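PT26-6P (Thermococcus sp., PDB 2WB7) is of unknown function but is encoded by a mobile extrachromosomal element of euryarchaea and combines immunoglobulin-like domains with a helical domain. Local coordinates at residues S237-L243 with P274-S280. Sequence-based numbering, arbitrary orientation.
Sequences SLPIKFL and PVHVLNS
Ser237 and Leu238 grip the loop 274-280, which joins strands 266-272 and 281-290 of the second immunoglobulin-like domain and ends in a type II beta turn from Val277 to Ser280. The 3-10 segment 240-243 packs on the same loop. Leu238 N gives a nearly straight hydrogen bond to Pro274 O (2.8 Å, 172° at the hydrogen). Ser237 OG lies anti to its own N (chi1 173°), which carries it over Val275 CA to accept His276 N at 2.9 Å. The same hydroxyl donates to Leu238 O, in the carbonyl plane and on a lone pair. Without this hydroxyl, as with an alanine here, His276 N would probably lose its acceptor and Leu238 O this donor. The His276 ring presents an edge to Ser237 CB, while its ND1 is hydrogen-bonded to Tyr344 OH. Val275 CG2 touches Phe242 CB at 3.9 Å. Leu238 CD1 meets Pro274 CB (3.6 Å) and lies over one face of the Phe242 ring, displaced toward its rim. On the opposite face Lys241 CE lies over the ring centre. Pro239 packs against Tyr490 of helix 471-499 and Tyr516 of helix 503-523. Farther along, Val277 CG2 meets Ile240 CG2 at 3.8 Å, the side chains crossing at about a right angle. Leu243 crosses Val277 obliquely, its CD1 3.5 Å from Val277 CG2. Leu243 CD2 touches Ser280 OG at 3.3 Å.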
loop_
_atom_site.group_PDB
_atom_site.type_symbol
_atom_site.label_atom_id
_atom_site.label_comp_id
_atom_site.label_asym_id
_atom_site.label_seq_id
_atom_site.Cartn_x
_atom_site.Cartn_y
_atom_site.Cartn_z
ATOM N N SER A 237 0.591 14.664 -11.603
ATOM C CA SER A 237 -0.405 15.060 -12.569
ATOM C C SER A 237 0.281 15.438 -13.852
ATOM O O SER A 237 1.385 15.977 -13.828
ATOM C CB SER A 237 -1.158 16.275 -12.047
ATOM O OG SER A 237 -2.040 16.800 -13.009
ATOM N N LEU A 238 -0.350 15.151 -14.980
ATOM C CA LEU A 238 0.137 15.700 -16.226
ATOM C C LEU A 238 0.125 17.232 -16.115
ATOM O O LEU A 238 -0.629 17.800 -15.331
ATOM C CB LEU A 238 -0.750 15.230 -17.379
ATOM C CG LEU A 238 -0.483 13.814 -17.891
ATOM C CD1 LEU A 238 -1.598 13.382 -18.823
ATOM C CD2 LEU A 238 0.901 13.698 -18.566
ATOM N N PRO A 239 0.961 17.909 -16.899
ATOM C CA PRO A 239 0.926 19.361 -16.933
ATOM C C PRO A 239 -0.463 19.916 -17.259
ATOM O O PRO A 239 -1.239 19.273 -17.945
ATOM C CB PRO A 239 1.917 19.695 -18.054
ATOM C CG PRO A 239 2.923 18.575 -17.986
ATOM C CD PRO A 239 2.087 17.358 -17.671
ATOM N N ILE A 240 -0.767 21.119 -16.783
ATOM C CA ILE A 240 -2.115 21.674 -16.924
ATOM C C ILE A 240 -2.606 21.812 -18.363
ATOM O O ILE A 240 -3.813 21.919 -18.598
ATOM C CB ILE A 240 -2.274 23.045 -16.204
ATOM C CG1 ILE A 240 -1.370 24.091 -16.856
ATOM C CG2 ILE A 240 -2.002 22.892 -14.725
ATOM C CD1 ILE A 240 -1.459 25.464 -16.243
ATOM N N LYS A 241 -1.702 21.832 -19.335
ATOM C CA LYS A 241 -2.166 21.963 -20.716
ATOM C C LYS A 241 -3.137 20.843 -21.087
ATOM O O LYS A 241 -3.951 21.005 -21.985
ATOM C CB LYS A 241 -1.018 22.034 -21.726
ATOM C CG LYS A 241 -0.302 20.735 -21.960
ATOM C CD LYS A 241 -0.080 20.504 -23.433
ATOM C CE LYS A 241 -0.473 19.092 -23.802
ATOM N NZ LYS A 241 -0.884 19.003 -25.224
ATOM N N PHE A 242 -3.073 19.724 -20.371
ATOM C CA PHE A 242 -3.843 18.546 -20.752
ATOM C C PHE A 242 -5.300 18.660 -20.358
ATOM O O PHE A 242 -6.063 17.736 -20.558
ATOM C CB PHE A 242 -3.222 17.270 -20.185
ATOM C CG PHE A 242 -1.982 16.836 -20.906
ATOM C CD1 PHE A 242 -0.729 17.173 -20.422
ATOM C CD2 PHE A 242 -2.067 16.100 -22.077
ATOM C CE1 PHE A 242 0.419 16.776 -21.081
ATOM C CE2 PHE A 242 -0.910 15.702 -22.756
ATOM C CZ PHE A 242 0.334 16.039 -22.251
ATOM N N LEU A 243 -5.680 19.810 -19.820
ATOM C CA LEU A 243 -7.068 20.076 -19.475
ATOM C C LEU A 243 -7.914 20.330 -20.721
ATOM O O LEU A 243 -9.084 19.969 -20.752
ATOM C CB LEU A 243 -7.168 21.280 -18.538
ATOM C CG LEU A 243 -7.064 21.031 -17.036
ATOM C CD1 LEU A 243 -7.180 22.347 -16.280
ATOM C CD2 LEU A 243 -8.131 20.032 -16.585
ATOM N N PRO A 274 -5.600 11.439 -15.374
ATOM C CA PRO A 274 -4.172 11.797 -15.246
ATOM C C PRO A 274 -3.873 13.302 -14.986
ATOM O O PRO A 274 -2.704 13.691 -14.853
ATOM C CB PRO A 274 -3.577 11.350 -16.596
ATOM C CG PRO A 274 -4.791 10.930 -17.485
ATOM C CD PRO A 274 -6.035 11.335 -16.777
ATOM N N VAL A 275 -4.919 14.131 -14.931
ATOM C CA VAL A 275 -4.759 15.571 -14.732
ATOM C C VAL A 275 -5.555 16.037 -13.530
ATOM O O VAL A 275 -6.737 15.710 -13.398
ATOM C CB VAL A 275 -5.299 16.356 -15.909
ATOM C CG1 VAL A 275 -4.601 17.658 -15.994
ATOM C CG2 VAL A 275 -5.076 15.601 -17.158
ATOM N N HIS A 276 -4.909 16.819 -12.665
ATOM C CA HIS A 276 -5.525 17.301 -11.429
ATOM C C HIS A 276 -5.158 18.753 -11.232
ATOM O O HIS A 276 -4.030 19.068 -10.882
ATOM C CB HIS A 276 -5.024 16.474 -10.246
ATOM C CG HIS A 276 -5.242 15.001 -10.418
ATOM N ND1 HIS A 276 -6.410 14.372 -10.040
ATOM C CD2 HIS A 276 -4.452 14.034 -10.946
ATOM C CE1 HIS A 276 -6.323 13.081 -10.312
ATOM N NE2 HIS A 276 -5.145 12.850 -10.861
ATOM N N VAL A 277 -6.111 19.642 -11.483
ATOM C CA VAL A 277 -5.848 21.076 -11.417
ATOM C C VAL A 277 -6.902 21.723 -10.554
ATOM O O VAL A 277 -8.038 21.260 -10.527
ATOM C CB VAL A 277 -5.911 21.730 -12.815
ATOM C CG1 VAL A 277 -5.369 23.138 -12.749
ATOM C CG2 VAL A 277 -5.139 20.905 -13.836
ATOM N N LEU A 278 -6.539 22.794 -9.855
ATOM C CA LEU A 278 -7.518 23.538 -9.056
ATOM C C LEU A 278 -8.676 24.010 -9.934
ATOM O O LEU A 278 -8.491 24.331 -11.109
ATOM C CB LEU A 278 -6.880 24.731 -8.339
ATOM C CG LEU A 278 -5.969 24.436 -7.141
ATOM C CD1 LEU A 278 -5.420 25.710 -6.522
ATOM C CD2 LEU A 278 -6.687 23.583 -6.083
ATOM N N ASN A 279 -9.864 24.052 -9.343
ATOM C CA ASN A 279 -11.102 24.374 -10.052
ATOM C C ASN A 279 -11.464 23.437 -11.171
ATOM O O ASN A 279 -12.389 23.727 -11.923
ATOM C CB ASN A 279 -11.154 25.823 -10.542
ATOM C CG ASN A 279 -11.611 26.761 -9.457
ATOM O OD1 ASN A 279 -12.300 26.353 -8.508
ATOM N ND2 ASN A 279 -11.203 28.015 -9.553
ATOM N N SER A 280 -10.770 22.314 -11.277
ATOM C CA SER A 280 -11.168 21.317 -12.249
ATOM C C SER A 280 -11.651 20.013 -11.586
ATOM O O SER A 280 -11.597 19.866 -10.363
ATOM C CB SER A 280 -10.027 21.068 -13.211
ATOM O OG SER A 280 -10.531 21.016 -14.533
#